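Local coordinates for protein chitinase (PDB 5XSW) that hydrolyses chitin, probably as an endochitinase, and is held here with a glycan bound in the pocket of its largely helical domain, at residues 151-154 and 155-159; 267-270 and 271-274; 229-233 and 234-238. All coordinates share one frame; numbering follows the deposited sequence.

Contact 1: residues 151-154 and 155-159; sequences FIMY and NPPHP
Met153 lies across the first of two consecutive prolines, its side chain crossing the Pro156 ring at a slant. CG does the touching: it presses on Pro156 CA at 3.4 Å, tighter than an ordinary van der Waals contact, and sits 3.7 Å from CB of the same ring. CG stands anti to the backbone N (chi1 -169°), which sets it against Pro156; the bends at chi2 and chi3 then bring the sulfur to Pro157, where SD comes within 3.9 Å of Pro157 CD, the two side chains crossing at about a right angle. One thioether chain thus spans both prolines. An alanine here has neither CG nor SD, and the two prolines would probably be left without the chain that spans them, with a gap beside their rings.

The backbone itself folds back just before this. Met153 is the centre of an inverse gamma turn, closed by a weak hydrogen bond from Tyr154 N to Ile152 O, and the turn brings together the side chains on either side of Met153 in sequence: the methyl CG2 of Ile152 stands 3.6 Å above the Tyr154 ring, over its centre. Beyond the turn, Tyr154 O faces CD of Pro156 at 3.4 Å. The phenol end of Tyr154 leads away from the prolines, and its OH is hydrogen-bonded to Glu328 and Arg304.

All of this happens in the irregular chain between helix 136-139 and strand 168-169. Helix 186-199 lends Tyr196 to both Met153 and Pro156, while helix 288-311 meets Phe151 through Leu300 and Arg304, and Ile152 through Arg304.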
ATOM      1  N   PHE A 151       4.348  23.096  -3.664  1.00 21.98           N
ATOM      2  CA  PHE A 151       4.940  21.835  -3.247  1.00 21.36           C
ATOM      3  C   PHE A 151       6.483  21.790  -3.527  1.00 25.89           C
ATOM      4  O   PHE A 151       7.276  21.451  -2.660  1.00 23.47           O
ATOM      5  CB  PHE A 151       4.217  20.679  -4.018  1.00 21.56           C
ATOM      6  CG  PHE A 151       4.934  19.369  -3.969  1.00 25.35           C
ATOM      7  CD1 PHE A 151       5.339  18.847  -2.738  1.00 22.64           C
ATOM      8  CD2 PHE A 151       5.123  18.619  -5.116  1.00 21.46           C
ATOM      9  CE1 PHE A 151       5.959  17.610  -2.661  1.00 23.49           C
ATOM     10  CE2 PHE A 151       5.794  17.380  -5.031  1.00 21.76           C
ATOM     11  CZ  PHE A 151       6.196  16.891  -3.796  1.00 22.68           C
ATOM     12  N   ILE A 152       6.886  22.122  -4.753  1.00 21.24           N
ATOM     13  CA  ILE A 152       8.329  22.064  -5.160  1.00 24.35           C
ATOM     14  C   ILE A 152       8.918  23.472  -5.107  1.00 24.43           C
ATOM     15  O   ILE A 152       8.275  24.404  -5.572  1.00 24.07           O
ATOM     16  CB  ILE A 152       8.519  21.457  -6.604  1.00 26.43           C
ATOM     17  CG1 ILE A 152       8.040  19.977  -6.634  1.00 25.00           C
ATOM     18  CG2 ILE A 152      10.004  21.561  -7.103  1.00 24.19           C
ATOM     19  CD1 ILE A 152       8.983  19.046  -5.837  1.00 21.87           C
ATOM     20  N   MET A 153      10.142  23.606  -4.581  1.00 22.08           N
ATOM     21  CA  MET A 153      10.725  24.914  -4.367  1.00 22.50           C
ATOM     22  C   MET A 153      11.496  25.304  -5.657  1.00 26.34           C
ATOM     23  O   MET A 153      12.718  25.220  -5.684  1.00 26.22           O
ATOM     24  CB  MET A 153      11.674  24.915  -3.154  1.00 23.28           C
ATOM     25  CG  MET A 153      12.078  26.422  -2.760  1.00 27.37           C
ATOM     26  SD  MET A 153      10.776  27.236  -1.820  1.00 33.84           S
ATOM     27  CE  MET A 153      11.159  26.787  -0.136  1.00 31.37           C
ATOM     28  N   TYR A 154      10.774  25.628  -6.729  1.00 24.50           N
ATOM     29  CA  TYR A 154      11.457  26.018  -7.988  1.00 25.98           C
ATOM     30  C   TYR A 154      12.241  27.319  -7.791  1.00 28.30           C
ATOM     31  O   TYR A 154      13.266  27.489  -8.381  1.00 27.69           O
ATOM     32  CB  TYR A 154      10.450  26.213  -9.121  1.00 23.56           C
ATOM     33  CG  TYR A 154       9.674  24.955  -9.491  1.00 25.23           C
ATOM     34  CD1 TYR A 154      10.263  23.986 -10.245  1.00 24.25           C
ATOM     35  CD2 TYR A 154       8.331  24.784  -9.078  1.00 24.16           C
ATOM     36  CE1 TYR A 154       9.517  22.779 -10.597  1.00 27.48           C
ATOM     37  CE2 TYR A 154       7.566  23.598  -9.431  1.00 23.12           C
ATOM     38  CZ  TYR A 154       8.172  22.626 -10.180  1.00 23.64           C
ATOM     39  OH  TYR A 154       7.491  21.478 -10.555  1.00 26.50           O
ATOM     40  N   ASN A 155      11.738  28.233  -6.967  1.00 26.93           N
ATOM     41  CA  ASN A 155      12.398  29.543  -6.772  1.00 30.97           C
ATOM     42  C   ASN A 155      12.662  29.861  -5.280  1.00 21.93           C
ATOM     43  O   ASN A 155      11.935  30.615  -4.649  1.00 28.75           O
ATOM     44  CB  ASN A 155      11.520  30.645  -7.408  1.00 30.81           C
ATOM     45  CG  ASN A 155      11.199  30.376  -8.911  1.00 38.88           C
ATOM     46  OD1 ASN A 155      10.035  30.117  -9.277  1.00 43.54           O
ATOM     47  ND2 ASN A 155      12.214  30.487  -9.779  1.00 31.54           N
ATOM     48  N   PRO A 156      13.649  29.211  -4.704  1.00 24.27           N
ATOM     49  CA  PRO A 156      13.917  29.294  -3.272  1.00 30.88           C
ATOM     50  C   PRO A 156      14.147  30.750  -2.894  1.00 33.52           C
ATOM     51  O   PRO A 156      14.763  31.519  -3.669  1.00 32.31           O
ATOM     52  CB  PRO A 156      15.190  28.456  -3.092  1.00 26.76           C
ATOM     53  CG  PRO A 156      15.390  27.751  -4.336  1.00 32.47           C
ATOM     54  CD  PRO A 156      14.628  28.386  -5.423  1.00 26.24           C
ATOM     55  N   PRO A 157      13.591  31.157  -1.769  1.00 31.57           N
ATOM     56  CA  PRO A 157      13.762  32.564  -1.408  1.00 34.18           C
ATOM     57  C   PRO A 157      15.198  32.872  -0.960  1.00 37.22           C
ATOM     58  O   PRO A 157      15.542  34.041  -0.890  1.00 35.02           O
ATOM     59  CB  PRO A 157      12.811  32.741  -0.240  1.00 34.10           C
ATOM     60  CG  PRO A 157      12.819  31.345   0.444  1.00 29.78           C
ATOM     61  CD  PRO A 157      12.829  30.396  -0.752  1.00 31.00           C
ATOM     62  N   HIS A 158      15.993  31.850  -0.661  1.00 28.80           N
ATOM     63  CA  HIS A 158      17.377  32.065  -0.211  1.00 30.32           C
ATOM     64  C   HIS A 158      18.116  30.776  -0.482  1.00 33.82           C
ATOM     65  O   HIS A 158      17.531  29.695  -0.410  1.00 32.70           O
ATOM     66  CB  HIS A 158      17.428  32.456   1.268  1.00 29.82           C
ATOM     67  CG  HIS A 158      18.745  33.050   1.698  1.00 31.40           C
ATOM     68  ND1 HIS A 158      19.877  32.297   1.902  1.00 31.07           N
ATOM     69  CD2 HIS A 158      19.105  34.336   1.921  1.00 34.51           C
ATOM     70  CE1 HIS A 158      20.883  33.087   2.233  1.00 29.89           C
ATOM     71  NE2 HIS A 158      20.432  34.329   2.273  1.00 30.98           N
ATOM     72  N   PRO A 159      19.383  30.864  -0.885  1.00 33.78           N
ATOM     73  CA  PRO A 159      20.100  29.615  -1.169  1.00 27.66           C
ATOM     74  C   PRO A 159      20.659  28.831   0.029  1.00 27.44           C
ATOM     75  O   PRO A 159      20.999  27.649  -0.141  1.00 31.06           O
ATOM     76  CB  PRO A 159      21.275  30.090  -2.044  1.00 33.65           C
ATOM     77  CG  PRO A 159      21.534  31.513  -1.550  1.00 32.62           C
ATOM     78  CD  PRO A 159      20.109  32.064  -1.368  1.00 32.79           C
TER

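Contact 2: residues 267-270 and 271-274; sequences IFPD and TADH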
ATOM      1  N   ILE A 267      15.713   3.896  -0.634  1.00 23.09           N
ATOM      2  CA  ILE A 267      15.461   4.790   0.516  1.00 21.39           C
ATOM      3  C   ILE A 267      15.086   3.995   1.817  1.00 26.64           C
ATOM      4  O   ILE A 267      15.561   4.317   2.896  1.00 25.20           O
ATOM      5  CB  ILE A 267      14.323   5.803   0.190  1.00 24.73           C
ATOM      6  CG1 ILE A 267      14.763   6.719  -0.972  1.00 29.54           C
ATOM      7  CG2 ILE A 267      14.001   6.699   1.420  1.00 23.11           C
ATOM      8  CD1 ILE A 267      13.608   7.624  -1.515  1.00 31.62           C
ATOM      9  N   PHE A 268      14.272   2.956   1.674  1.00 25.62           N
ATOM     10  CA  PHE A 268      13.739   2.223   2.840  1.00 25.62           C
ATOM     11  C   PHE A 268      14.373   0.863   3.000  1.00 25.99           C
ATOM     12  O   PHE A 268      14.319   0.076   2.061  1.00 25.62           O
ATOM     13  CB  PHE A 268      12.225   2.035   2.678  1.00 20.98           C
ATOM     14  CG  PHE A 268      11.466   3.306   2.727  1.00 25.43           C
ATOM     15  CD1 PHE A 268      11.174   3.918   3.949  1.00 25.63           C
ATOM     16  CD2 PHE A 268      11.032   3.908   1.554  1.00 24.03           C
ATOM     17  CE1 PHE A 268      10.456   5.114   3.996  1.00 29.61           C
ATOM     18  CE2 PHE A 268      10.337   5.089   1.601  1.00 27.75           C
ATOM     19  CZ  PHE A 268      10.034   5.695   2.818  1.00 24.74           C
ATOM     20  N   PRO A 269      14.963   0.582   4.192  1.00 22.38           N
ATOM     21  CA  PRO A 269      15.383  -0.807   4.431  1.00 28.18           C
ATOM     22  C   PRO A 269      14.161  -1.725   4.578  1.00 29.25           C
ATOM     23  O   PRO A 269      13.056  -1.247   4.860  1.00 26.17           O
ATOM     24  CB  PRO A 269      16.193  -0.711   5.742  1.00 27.55           C
ATOM     25  CG  PRO A 269      15.546   0.464   6.514  1.00 28.06           C
ATOM     26  CD  PRO A 269      15.117   1.449   5.375  1.00 23.44           C
ATOM     27  N   ASP A 270      14.351  -3.031   4.417  1.00 27.27           N
ATOM     28  CA  ASP A 270      13.234  -3.972   4.478  1.00 29.32           C
ATOM     29  C   ASP A 270      12.570  -3.992   5.855  1.00 29.94           C
ATOM     30  O   ASP A 270      11.422  -4.421   5.957  1.00 34.40           O
ATOM     31  CB  ASP A 270      13.718  -5.408   4.139  1.00 35.23           C
ATOM     32  CG  ASP A 270      14.108  -5.571   2.640  1.00 43.23           C
ATOM     33  OD1 ASP A 270      13.639  -4.783   1.790  1.00 42.71           O
ATOM     34  OD2 ASP A 270      14.869  -6.503   2.314  1.00 45.32           O
ATOM     35  N   THR A 271      13.299  -3.524   6.877  1.00 26.22           N
ATOM     36  CA  THR A 271      12.803  -3.505   8.266  1.00 29.04           C
ATOM     37  C   THR A 271      11.829  -2.366   8.531  1.00 32.57           C
ATOM     38  O   THR A 271      11.201  -2.321   9.571  1.00 25.47           O
ATOM     39  CB  THR A 271      13.945  -3.356   9.267  1.00 33.62           C
ATOM     40  OG1 THR A 271      14.803  -2.270   8.866  1.00 33.62           O
ATOM     41  CG2 THR A 271      14.770  -4.657   9.362  1.00 33.66           C
ATOM     42  N   ALA A 272      11.700  -1.421   7.599  1.00 25.45           N
ATOM     43  CA  ALA A 272      10.954  -0.178   7.901  1.00 24.11           C
ATOM     44  C   ALA A 272       9.502  -0.512   8.208  1.00 24.79           C
ATOM     45  O   ALA A 272       8.841  -1.178   7.429  1.00 27.06           O
ATOM     46  CB  ALA A 272      11.010   0.815   6.695  1.00 23.23           C
ATOM     47  N   ASP A 273       9.005   0.001   9.310  1.00 28.09           N
ATOM     48  CA  ASP A 273       7.673  -0.317   9.793  1.00 28.99           C
ATOM     49  C   ASP A 273       6.829   0.960   9.899  1.00 25.58           C
ATOM     50  O   ASP A 273       7.305   1.972  10.421  1.00 25.83           O
ATOM     51  CB  ASP A 273       7.769  -0.983  11.197  1.00 34.44           C
ATOM     52  CG  ASP A 273       6.450  -0.955  11.910  1.00 34.49           C
ATOM     53  OD1 ASP A 273       5.540  -1.677  11.455  1.00 45.16           O
ATOM     54  OD2 ASP A 273       6.277  -0.153  12.836  1.00 31.27           O
ATOM     55  N   HIS A 274       5.582   0.902   9.445  1.00 23.89           N
ATOM     56  CA  HIS A 274       4.710   2.084   9.395  1.00 26.89           C
ATOM     57  C   HIS A 274       4.584   2.853  10.725  1.00 31.94           C
ATOM     58  O   HIS A 274       4.872   4.090  10.824  1.00 21.80           O
ATOM     59  CB  HIS A 274       3.315   1.663   8.910  1.00 23.67           C
ATOM     60  CG  HIS A 274       2.281   2.738   9.076  1.00 24.93           C
ATOM     61  ND1 HIS A 274       1.515   2.870  10.223  1.00 24.68           N
ATOM     62  CD2 HIS A 274       1.924   3.758   8.271  1.00 21.48           C
ATOM     63  CE1 HIS A 274       0.734   3.930  10.109  1.00 25.82           C
ATOM     64  NE2 HIS A 274       0.923   4.456   8.911  1.00 23.97           N
TER
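Ala272 folds back onto Pro269: its backbone N donates to Pro269 O at 3.1 Å, nearly straight with an N-H...O angle of 164°, although the donor stands well above the carbonyl plane, 52° out of it. Ala272 CB itself lies 3.4 Å from that carbonyl oxygen, and it also meets Phe268, CB to CD1 at 4.1 Å, obliquely to the ring.

Thr271 works from the corner. Its OG1 stands between the backbone N and the carbonyl carbon (chi1 49°), which puts the hydroxyl 3.7 Å from Pro269 CG, the two side chains crossing at about a right angle. This is a van der Waals touch.

The four residues Pro269 to Ala272 form a type I beta turn, with Asp270 and Thr271 at its corners. The turn lies between helix 254-263 and helix 274-278, and the chain leaves it straight into the N-cap of the second helix: Asp273 OD2 accepts a hydrogen bond from the backbone N of Asp276.

Further out, two basic side chains hold the turn. Arg415 forms a salt bridge with Asp270 OD1 and also hydrogen-bonds Phe268 O, while Lys261 NZ serves both Asp270 O and Ala272 O. Across the dimer boundary, Tyr479 of the second subunit packs on Thr271, and Asp475 and Asn483 of that subunit lie against Asp270 and Asp273.

Contact 3: residues 229-233 and 234-238; sequences KVIID and EEEYY
A two-stranded antiparallel beta hairpin is closed here, strand 229-232 running back as strand 235-238 with only Asp233 and Glu234 at its tip. Val230 and Tyr237 form one hydrogen-bonded pair, Val230 N to Tyr237 O at 2.9 Å and Tyr237 N to Val230 O at 2.8 Å. Ile232 and Glu235 form the other, nearest the turn, Ile232 N bonding to Glu235 O at 2.9 Å and Glu235 N returning a bond to Ile232 O.

On the face carrying Lys229, Ile231, Glu236 and Tyr238, the lysine chain touches two partners. It runs side by side with Tyr238, its CD 3.6 Å from CE1 at the edge of the ring, and with Glu236, whose extended chain brings OE2 to 3.3 Å from the same Lys229 CD. The charged ends do not meet: Lys229 NZ and Glu236 OE2 stay 4.8 Å apart, so any attraction between the charges is probably weak. Further along, Ile231 bends at chi2 (-52°) and lays CD1 against Glu236 CG at 4.0 Å.

Asp233 and Glu234 both have positive phi (28° and 65°), so this two-residue hairpin loop comes near the type I' shape, whose twist suits that of a paired antiparallel ladder. Both tip residues, and the strand residues 229-232 and Glu236, touch crystal neighbours, which may influence their pose.

On the face carrying Val230, Ile232, Glu235 and Tyr237, Ile232 and Tyr237 cross at about a right angle, Ile232 CB coming obliquely to CE1 of the ring at 4.0 Å. Val219 of strand 218-219 packs on both; Tyr237 OH is hydrogen-bonded to Arg180, and Glu235 OE1 forms a salt bridge with Lys221.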
ATOM      1  N   LYS A 229      -2.256  22.145  25.906  1.00 27.80           N
ATOM      2  CA  LYS A 229      -1.989  23.566  26.134  1.00 32.20           C
ATOM      3  C   LYS A 229      -0.553  23.874  25.767  1.00 32.35           C
ATOM      4  O   LYS A 229       0.374  23.185  26.182  1.00 36.55           O
ATOM      5  CB  LYS A 229      -2.182  23.949  27.608  1.00 38.93           C
ATOM      6  CG  LYS A 229      -3.425  23.407  28.201  1.00 36.88           C
ATOM      7  CD  LYS A 229      -4.598  23.879  27.447  1.00 37.32           C
ATOM      8  CE  LYS A 229      -5.800  23.760  28.385  1.00 56.66           C
ATOM      9  NZ  LYS A 229      -5.940  22.375  28.895  1.00 56.65           N
ATOM     10  N   VAL A 230      -0.365  24.894  24.956  1.00 24.62           N
ATOM     11  CA  VAL A 230       0.970  25.311  24.594  1.00 24.93           C
ATOM     12  C   VAL A 230       1.000  26.819  24.897  1.00 29.20           C
ATOM     13  O   VAL A 230       0.112  27.580  24.452  1.00 27.49           O
ATOM     14  CB  VAL A 230       1.257  25.029  23.113  1.00 34.17           C
ATOM     15  CG1 VAL A 230       2.647  25.588  22.723  1.00 36.13           C
ATOM     16  CG2 VAL A 230       1.208  23.515  22.846  1.00 29.72           C
ATOM     17  N   ILE A 231       1.973  27.262  25.684  1.00 24.77           N
ATOM     18  CA  ILE A 231       2.061  28.692  25.978  1.00 21.58           C
ATOM     19  C   ILE A 231       3.118  29.282  25.047  1.00 26.62           C
ATOM     20  O   ILE A 231       4.268  28.843  25.068  1.00 26.96           O
ATOM     21  CB  ILE A 231       2.508  28.983  27.463  1.00 28.47           C
ATOM     22  CG1 ILE A 231       1.645  28.242  28.495  1.00 34.29           C
ATOM     23  CG2 ILE A 231       2.591  30.490  27.762  1.00 29.71           C
ATOM     24  CD1 ILE A 231       0.223  28.442  28.341  1.00 36.23           C
ATOM     25  N   ILE A 232       2.783  30.311  24.279  1.00 26.58           N
ATOM     26  CA  ILE A 232       3.792  30.858  23.360  1.00 28.98           C
ATOM     27  C   ILE A 232       3.880  32.342  23.646  1.00 31.73           C
ATOM     28  O   ILE A 232       2.860  33.034  23.626  1.00 33.11           O
ATOM     29  CB  ILE A 232       3.447  30.619  21.872  1.00 31.34           C
ATOM     30  CG1 ILE A 232       3.388  29.113  21.591  1.00 29.22           C
ATOM     31  CG2 ILE A 232       4.543  31.274  20.986  1.00 35.60           C
ATOM     32  CD1 ILE A 232       2.760  28.795  20.255  1.00 29.11           C
ATOM     33  N   ASP A 233       5.087  32.769  24.026  1.00 39.05           N
ATOM     34  CA  ASP A 233       5.312  34.087  24.634  1.00 46.05           C
ATOM     35  C   ASP A 233       4.086  34.623  25.414  1.00 40.09           C
ATOM     36  O   ASP A 233       3.430  35.594  25.049  1.00 36.82           O
ATOM     37  CB  ASP A 233       5.806  35.032  23.543  1.00 56.25           C
ATOM     38  CG  ASP A 233       7.135  34.525  22.900  1.00 62.07           C
ATOM     39  OD1 ASP A 233       8.148  34.248  23.648  1.00 44.88           O
ATOM     40  OD2 ASP A 233       7.140  34.397  21.639  1.00 54.31           O
ATOM     41  N   GLU A 234       3.781  33.894  26.495  1.00 32.17           N
ATOM     42  CA  GLU A 234       2.792  34.269  27.527  1.00 28.58           C
ATOM     43  C   GLU A 234       1.359  34.348  27.061  1.00 36.12           C
ATOM     44  O   GLU A 234       0.512  34.947  27.710  1.00 35.94           O
ATOM     45  CB  GLU A 234       3.212  35.578  28.210  1.00 29.84           C
ATOM     46  CG  GLU A 234       4.548  35.387  28.936  1.00 30.92           C
ATOM     47  CD  GLU A 234       5.750  35.427  27.989  1.00 41.68           C
ATOM     48  OE1 GLU A 234       5.809  36.377  27.174  1.00 45.74           O
ATOM     49  OE2 GLU A 234       6.647  34.515  28.036  1.00 42.87           O
ATOM     50  N   GLU A 235       1.069  33.636  25.976  1.00 39.76           N
ATOM     51  CA  GLU A 235      -0.310  33.422  25.537  1.00 41.61           C
ATOM     52  C   GLU A 235      -0.659  31.927  25.464  1.00 32.50           C
ATOM     53  O   GLU A 235       0.120  31.154  24.890  1.00 33.28           O
ATOM     54  CB  GLU A 235      -0.507  34.040  24.158  1.00 44.79           C
ATOM     55  CG  GLU A 235      -0.544  35.548  24.213  1.00 50.91           C
ATOM     56  CD  GLU A 235      -1.566  36.069  23.272  1.00 72.07           C
ATOM     57  OE1 GLU A 235      -1.428  35.779  22.042  1.00 65.56           O
ATOM     58  OE2 GLU A 235      -2.511  36.725  23.769  1.00 75.81           O
ATOM     59  N   GLU A 236      -1.827  31.565  25.976  1.00 31.61           N
ATOM     60  CA  GLU A 236      -2.271  30.188  25.953  1.00 31.34           C
ATOM     61  C   GLU A 236      -2.859  29.788  24.578  1.00 30.00           C
ATOM     62  O   GLU A 236      -3.739  30.460  24.062  1.00 30.08           O
ATOM     63  CB  GLU A 236      -3.323  29.952  27.011  1.00 31.19           C
ATOM     64  CG  GLU A 236      -3.613  28.450  27.193  1.00 30.90           C
ATOM     65  CD  GLU A 236      -4.774  28.211  28.130  1.00 33.44           C
ATOM     66  OE1 GLU A 236      -5.317  29.222  28.624  1.00 35.10           O
ATOM     67  OE2 GLU A 236      -5.131  27.037  28.400  1.00 34.87           O
ATOM     68  N   TYR A 237      -2.349  28.725  23.991  1.00 24.94           N
ATOM     69  CA  TYR A 237      -2.947  28.153  22.750  1.00 25.30           C
ATOM     70  C   TYR A 237      -3.369  26.684  22.994  1.00 24.58           C
ATOM     71  O   TYR A 237      -2.836  26.037  23.897  1.00 24.20           O
ATOM     72  CB  TYR A 237      -1.952  28.204  21.592  1.00 24.60           C
ATOM     73  CG  TYR A 237      -1.623  29.596  21.050  1.00 27.51           C
ATOM     74  CD1 TYR A 237      -0.638  30.379  21.648  1.00 28.61           C
ATOM     75  CD2 TYR A 237      -2.327  30.131  19.996  1.00 25.26           C
ATOM     76  CE1 TYR A 237      -0.339  31.639  21.176  1.00 32.68           C
ATOM     77  CE2 TYR A 237      -2.034  31.383  19.490  1.00 28.10           C
ATOM     78  CZ  TYR A 237      -1.044  32.130  20.094  1.00 37.06           C
ATOM     79  OH  TYR A 237      -0.746  33.363  19.622  1.00 31.80           O
ATOM     80  N   TYR A 238      -4.298  26.165  22.168  1.00 25.22           N
ATOM     81  CA  TYR A 238      -4.614  24.749  22.162  1.00 26.86           C
ATOM     82  C   TYR A 238      -3.979  24.103  20.943  1.00 22.75           C
ATOM     83  O   TYR A 238      -3.994  24.687  19.859  1.00 23.64           O
ATOM     84  CB  TYR A 238      -6.168  24.541  22.160  1.00 29.12           C
ATOM     85  CG  TYR A 238      -6.775  25.357  23.276  1.00 40.64           C
ATOM     86  CD1 TYR A 238      -6.566  24.999  24.617  1.00 39.23           C
ATOM     87  CD2 TYR A 238      -7.465  26.554  23.007  1.00 45.59           C
ATOM     88  CE1 TYR A 238      -7.091  25.821  25.691  1.00 42.24           C
ATOM     89  CE2 TYR A 238      -7.972  27.379  24.059  1.00 46.71           C
ATOM     90  CZ  TYR A 238      -7.787  26.998  25.392  1.00 45.17           C
ATOM     91  OH  TYR A 238      -8.302  27.796  26.393  1.00 49.99           O
TER

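Overall arrangement
None of the three contacts touches another. Contact 2 is partly buried and is the one the second subunit reaches; contacts 1 and 3 are surface contacts, the centre of contact 3 about 34 Å from the centre of the chain. Contacts 1 and 2 lie on opposite sides of that centre, about 29 Å apart between their own centres, yet both draw on helix 288-311, while contact 3 stays within its hairpin and the neighbouring strand and loops. The chemistry follows the setting: thioether and proline surfaces pack in an irregular loop in contact 1, one backbone bond closes a turn before a helix in contact 2, and paired strands form a ladder in contact 3.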